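Local coordinates for Lmo0135 protein (PDB 5ISU) that serves as the substrate-binding component of an ABC transporter in Listeria monocytogenes, probably one that takes up peptides, at residues D16-P28 and K203-Q217. Numbering follows the deposited sequence. Where two conformers were deposited one is given.
Sequences DGGSLIIGVTGDP and KPKLDKVTFRITKDQ
With chi1 at -48°, Ile-22 swings CG1 away from its own carbonyl carbon and, extended beyond CG1, runs beside the Phe-211 side chain, both pointing the same way. Ile-22 CD1 lies 3.7 Å from Phe-211 CE1 and also touches Val-209 CG1. Val-24 CG1, likewise anti to its carbonyl carbon, reaches the edge of that ring near its plane, 3.9 Å from CD1 of Phe-211. Helix 39-48 packs against the ring through Thr-43 and Ile-44. Nearer the start of the strands, Leu-20 CB meets Leu-206 CD1, continuing the same apolar face.

On the face of Ile-21 and Thr-210, Ile-21 CD1 sits 3.6 Å from Thr-210 CB. A water ties Thr-210 OG1 to Leu-20 O, a carbonyl that also accepts from Thr-210 N.

The backbones form a parallel ladder from Ser-19/Lys-208 to Val-24/Ile-213; its bond from Ile-22 N to Thr-210 O is 2.8 Å long and nearly straight at 173°. Ahead of it, Gly-18 O takes both Asp-207 N and Lys-208 N. Past it, Ile-213 CD1 packs against Asp-27, whose OD2 is held by Gly-188 N and Tyr-185 OH.

Strand 208-213 also pairs antiparallel with strand 190-195, which leaves 19-24 an outermost strand of this four-stranded mixed sheet. Main-chain bonds thus set the register, while Leu-20, Ile-22, Val-24, Val-209 and Phe-211 seal the buried apolar face under helix 39-48, and Ser-19, Lys-208, Thr-210 and Arg-212 join Ile-21 on the more exposed one.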
loop_
_atom_site.group_PDB
_atom_site.type_symbol
_atom_site.label_atom_id
_atom_site.label_comp_id
_atom_site.label_asym_id
_atom_site.label_seq_id
_atom_site.Cartn_x
_atom_site.Cartn_y
_atom_site.Cartn_z
ATOM N N ASP A 16 -6.425 32.316 10.386
ATOM C CA ASP A 16 -7.427 31.228 10.368
ATOM C C ASP A 16 -8.136 31.177 9.024
ATOM O O ASP A 16 -8.348 32.211 8.373
ATOM C CB ASP A 16 -8.493 31.410 11.472
ATOM C CG ASP A 16 -9.521 30.243 11.520
ATOM O OD1 ASP A 16 -9.104 29.059 11.617
ATOM O OD2 ASP A 16 -10.745 30.517 11.492
ATOM N N GLY A 17 -8.514 29.964 8.629
ATOM C CA GLY A 17 -9.218 29.742 7.387
ATOM C C GLY A 17 -8.252 29.662 6.235
ATOM O O GLY A 17 -7.037 29.570 6.423
ATOM N N GLY A 18 -8.801 29.740 5.037
ATOM C CA GLY A 18 -8.022 29.625 3.839
ATOM C C GLY A 18 -8.394 28.329 3.161
ATOM O O GLY A 18 -9.030 27.455 3.753
ATOM N N SER A 19 -7.969 28.213 1.908
ATOM C CA SER A 19 -8.270 27.080 1.088
ATOM C C SER A 19 -6.988 26.344 0.737
ATOM O O SER A 19 -5.912 26.926 0.739
ATOM C CB SER A 19 -8.926 27.559 -0.210
ATOM O OG SER A 19 -10.051 28.383 0.025
ATOM N N LEU A 20 -7.127 25.058 0.441
ATOM C CA LEU A 20 -6.020 24.217 -0.010
ATOM C C LEU A 20 -6.530 23.436 -1.203
ATOM O O LEU A 20 -7.604 22.843 -1.142
ATOM C CB LEU A 20 -5.564 23.231 1.058
ATOM C CG LEU A 20 -4.414 22.286 0.663
ATOM C CD1 LEU A 20 -3.118 23.048 0.484
ATOM C CD2 LEU A 20 -4.220 21.212 1.714
ATOM N N ILE A 21 -5.755 23.454 -2.283
ATOM C CA ILE A 21 -6.077 22.751 -3.514
ATOM C C ILE A 21 -5.059 21.636 -3.644
ATOM O O ILE A 21 -3.858 21.905 -3.649
ATOM C CB ILE A 21 -5.919 23.669 -4.733
ATOM C CG1 ILE A 21 -6.730 24.948 -4.554
ATOM C CG2 ILE A 21 -6.364 22.949 -5.990
ATOM C CD1 ILE A 21 -8.215 24.723 -4.630
ATOM N N ILE A 22 -5.532 20.395 -3.741
ATOM C CA ILE A 22 -4.649 19.233 -3.848
ATOM C C ILE A 22 -4.804 18.571 -5.207
ATOM O O ILE A 22 -5.912 18.278 -5.642
ATOM C CB ILE A 22 -4.969 18.206 -2.759
ATOM C CG1 ILE A 22 -5.074 18.889 -1.394
ATOM C CG2 ILE A 22 -3.933 17.073 -2.766
ATOM C CD1 ILE A 22 -5.350 17.928 -0.259
ATOM N N GLY A 23 -3.686 18.322 -5.869
ATOM C CA GLY A 23 -3.714 17.733 -7.212
ATOM C C GLY A 23 -3.713 16.221 -7.145
ATOM O O GLY A 23 -2.903 15.642 -6.428
ATOM N N VAL A 24 -4.670 15.595 -7.827
ATOM C CA VAL A 24 -4.729 14.134 -7.935
ATOM C C VAL A 24 -4.790 13.810 -9.430
ATOM O O VAL A 24 -5.101 14.687 -10.252
ATOM C CB VAL A 24 -5.901 13.522 -7.162
ATOM C CG1 VAL A 24 -5.741 13.803 -5.686
ATOM C CG2 VAL A 24 -7.235 14.048 -7.661
ATOM N N THR A 25 -4.522 12.562 -9.783
ATOM C CA THR A 25 -4.420 12.176 -11.189
ATOM C C THR A 25 -5.680 11.657 -11.893
ATOM O O THR A 25 -5.785 11.800 -13.116
ATOM C CB THR A 25 -3.299 11.137 -11.377
ATOM O OG1 THR A 25 -3.591 9.970 -10.602
ATOM C CG2 THR A 25 -1.948 11.731 -10.957
ATOM N N GLY A 26 -6.607 11.051 -11.155
ATOM C CA GLY A 26 -7.829 10.512 -11.761
ATOM C C GLY A 26 -9.063 10.738 -10.922
ATOM O O GLY A 26 -8.998 11.398 -9.875
ATOM N N ASP A 27 -10.193 10.207 -11.396
ATOM C CA ASP A 27 -11.468 10.312 -10.684
ATOM C C ASP A 27 -11.525 9.287 -9.581
ATOM O O ASP A 27 -11.022 8.171 -9.741
ATOM C CB ASP A 27 -12.692 10.056 -11.589
ATOM C CG ASP A 27 -12.971 11.193 -12.563
ATOM O OD1 ASP A 27 -12.365 11.215 -13.664
ATOM O OD2 ASP A 27 -13.875 12.010 -12.257
ATOM N N PRO A 28 -12.175 9.638 -8.462
ATOM C CA PRO A 28 -12.305 8.639 -7.431
ATOM C C PRO A 28 -13.367 7.615 -7.839
ATOM O O PRO A 28 -14.099 7.837 -8.800
ATOM C CB PRO A 28 -12.785 9.448 -6.234
ATOM C CG PRO A 28 -13.613 10.528 -6.847
ATOM C CD PRO A 28 -12.981 10.840 -8.174
ATOM N N LYS A 203 -10.482 21.393 15.885
ATOM C CA LYS A 203 -11.045 22.125 14.755
ATOM C C LYS A 203 -9.982 22.361 13.658
ATOM O O LYS A 203 -8.945 22.938 13.931
ATOM C CB LYS A 203 -11.605 23.479 15.264
ATOM C CG LYS A 203 -12.263 24.351 14.195
ATOM C CD LYS A 203 -12.572 25.730 14.749
ATOM C CE LYS A 203 -13.034 26.677 13.652
ATOM N NZ LYS A 203 -13.172 28.071 14.160
ATOM N N PRO A 204 -10.242 21.921 12.413
ATOM C CA PRO A 204 -9.246 22.150 11.348
ATOM C C PRO A 204 -8.920 23.633 11.098
ATOM O O PRO A 204 -9.799 24.490 11.236
ATOM C CB PRO A 204 -9.906 21.545 10.120
ATOM C CG PRO A 204 -10.857 20.539 10.666
ATOM C CD PRO A 204 -11.391 21.145 11.922
ATOM N N LYS A 205 -7.670 23.906 10.733
ATOM C CA LYS A 205 -7.201 25.278 10.502
ATOM C C LYS A 205 -7.597 25.815 9.129
ATOM O O LYS A 205 -8.012 26.962 9.018
ATOM C CB LYS A 205 -5.697 25.346 10.725
ATOM C CG LYS A 205 -5.325 24.999 12.162
ATOM C CD LYS A 205 -3.841 24.755 12.331
ATOM C CE LYS A 205 -3.483 24.445 13.776
ATOM N NZ LYS A 205 -3.719 25.615 14.673
ATOM N N LEU A 206 -7.468 24.987 8.092
ATOM C CA LEU A 206 -7.901 25.370 6.740
ATOM C C LEU A 206 -9.415 25.140 6.643
ATOM O O LEU A 206 -9.950 24.130 7.112
ATOM C CB LEU A 206 -7.157 24.574 5.666
ATOM C CG LEU A 206 -5.638 24.821 5.610
ATOM C CD1 LEU A 206 -4.935 23.732 4.813
ATOM C CD2 LEU A 206 -5.306 26.202 5.056
ATOM N N ASP A 207 -10.091 26.090 6.031
ATOM C CA ASP A 207 -11.529 26.060 5.903
ATOM C C ASP A 207 -12.021 25.145 4.762
ATOM O O ASP A 207 -12.958 24.386 4.954
ATOM C CB ASP A 207 -12.036 27.504 5.709
ATOM C CG ASP A 207 -13.550 27.586 5.554
ATOM O OD1 ASP A 207 -14.270 26.780 6.193
ATOM O OD2 ASP A 207 -14.019 28.471 4.798
ATOM N N LYS A 208 -11.404 25.229 3.585
ATOM C CA LYS A 208 -11.831 24.418 2.424
ATOM C C LYS A 208 -10.702 23.628 1.792
ATOM O O LYS A 208 -9.566 24.080 1.783
ATOM C CB LYS A 208 -12.441 25.310 1.358
ATOM C CG LYS A 208 -13.634 26.082 1.849
ATOM C CD LYS A 208 -14.344 26.704 0.685
ATOM C CE LYS A 208 -15.495 27.563 1.143
ATOM N NZ LYS A 208 -16.230 28.036 -0.058
ATOM N N VAL A 209 -11.020 22.428 1.307
ATOM C CA VAL A 209 -10.047 21.575 0.629
ATOM C C VAL A 209 -10.690 21.081 -0.646
ATOM O O VAL A 209 -11.804 20.569 -0.626
ATOM C CB VAL A 209 -9.594 20.387 1.486
ATOM C CG1 VAL A 209 -8.700 19.449 0.684
ATOM C CG2 VAL A 209 -8.844 20.866 2.718
ATOM N N THR A 210 -9.986 21.257 -1.757
ATOM C CA THR A 210 -10.481 20.848 -3.050
ATOM C C THR A 210 -9.478 19.888 -3.632
ATOM O O THR A 210 -8.277 20.153 -3.580
ATOM C CB THR A 210 -10.605 22.054 -4.006
ATOM O OG1 THR A 210 -11.474 23.032 -3.436
ATOM C CG2 THR A 210 -11.154 21.634 -5.386
ATOM N N PHE A 211 -9.958 18.753 -4.135
ATOM C CA PHE A 211 -9.091 17.791 -4.816
ATOM C C PHE A 211 -9.283 18.051 -6.292
ATOM O O PHE A 211 -10.362 17.792 -6.820
ATOM C CB PHE A 211 -9.439 16.346 -4.463
ATOM C CG PHE A 211 -9.040 15.964 -3.066
ATOM C CD1 PHE A 211 -7.773 15.445 -2.811
ATOM C CD2 PHE A 211 -9.909 16.145 -2.006
ATOM C CE1 PHE A 211 -7.390 15.096 -1.532
ATOM C CE2 PHE A 211 -9.526 15.815 -0.712
ATOM C CZ PHE A 211 -8.276 15.277 -0.477
ATOM N N ARG A 212 -8.237 18.588 -6.930
ATOM C CA ARG A 212 -8.245 18.945 -8.363
ATOM C C ARG A 212 -7.705 17.821 -9.247
ATOM O O ARG A 212 -6.557 17.425 -9.123
ATOM C CB ARG A 212 -7.411 20.217 -8.564
ATOM C CG ARG A 212 -7.162 20.665 -9.996
ATOM C CD ARG A 212 -8.432 20.949 -10.769
ATOM N NE ARG A 212 -9.209 22.065 -10.226
ATOM C CZ ARG A 212 -10.361 22.495 -10.748
ATOM N NH1 ARG A 212 -10.885 21.909 -11.831
ATOM N NH2 ARG A 212 -11.004 23.516 -10.182
ATOM N N ILE A 213 -8.521 17.368 -10.184
ATOM C CA ILE A 213 -8.168 16.262 -11.067
ATOM C C ILE A 213 -7.420 16.713 -12.333
ATOM O O ILE A 213 -8.036 17.228 -13.239
ATOM C CB ILE A 213 -9.451 15.493 -11.476
ATOM C CG1 ILE A 213 -10.216 15.041 -10.228
ATOM C CG2 ILE A 213 -9.105 14.301 -12.363
ATOM C CD1 ILE A 213 -11.534 14.355 -10.515
ATOM N N THR A 214 -6.100 16.510 -12.384
ATOM C CA THR A 214 -5.292 16.859 -13.570
ATOM C C THR A 214 -4.278 15.736 -13.833
ATOM O O THR A 214 -3.346 15.507 -13.040
ATOM C CB THR A 214 -4.568 18.230 -13.456
ATOM O OG1 THR A 214 -5.497 19.248 -13.053
ATOM C CG2 THR A 214 -3.926 18.645 -14.821
ATOM N N LYS A 215 -4.480 15.075 -14.975
ATOM C CA LYS A 215 -3.697 13.927 -15.440
ATOM C C LYS A 215 -2.287 14.289 -15.949
ATOM O O LYS A 215 -1.290 13.763 -15.450
ATOM C CB LYS A 215 -4.513 13.254 -16.551
ATOM C CG LYS A 215 -4.053 11.883 -17.014
ATOM C CD LYS A 215 -5.107 11.298 -17.954
ATOM C CE LYS A 215 -4.761 9.901 -18.433
ATOM N NZ LYS A 215 -3.548 9.883 -19.289
ATOM N N ASP A 216 -2.205 15.198 -16.920
ATOM C CA ASP A 216 -0.907 15.608 -17.494
ATOM C C ASP A 216 0.002 16.273 -16.445
ATOM O O ASP A 216 -0.331 17.327 -15.896
ATOM C CB ASP A 216 -1.128 16.530 -18.702
ATOM C CG ASP A 216 0.157 16.801 -19.487
ATOM O OD1 ASP A 216 0.964 17.651 -19.053
ATOM O OD2 ASP A 216 0.322 16.203 -20.576
ATOM N N GLN A 217 1.148 15.649 -16.175
ATOM C CA GLN A 217 2.090 16.160 -15.162
ATOM C C GLN A 217 2.769 17.479 -15.539
ATOM O O GLN A 217 3.010 18.297 -14.663
ATOM C CB GLN A 217 3.128 15.094 -14.779
ATOM C CG GLN A 217 2.505 13.926 -14.018
ATOM C CD GLN A 217 2.053 14.312 -12.609
ATOM O OE1 GLN A 217 0.862 14.559 -12.365
ATOM N NE2 GLN A 217 3.017 14.424 -11.693
HETATM O O HOH W 1 -9.988 24.599 -1.767
#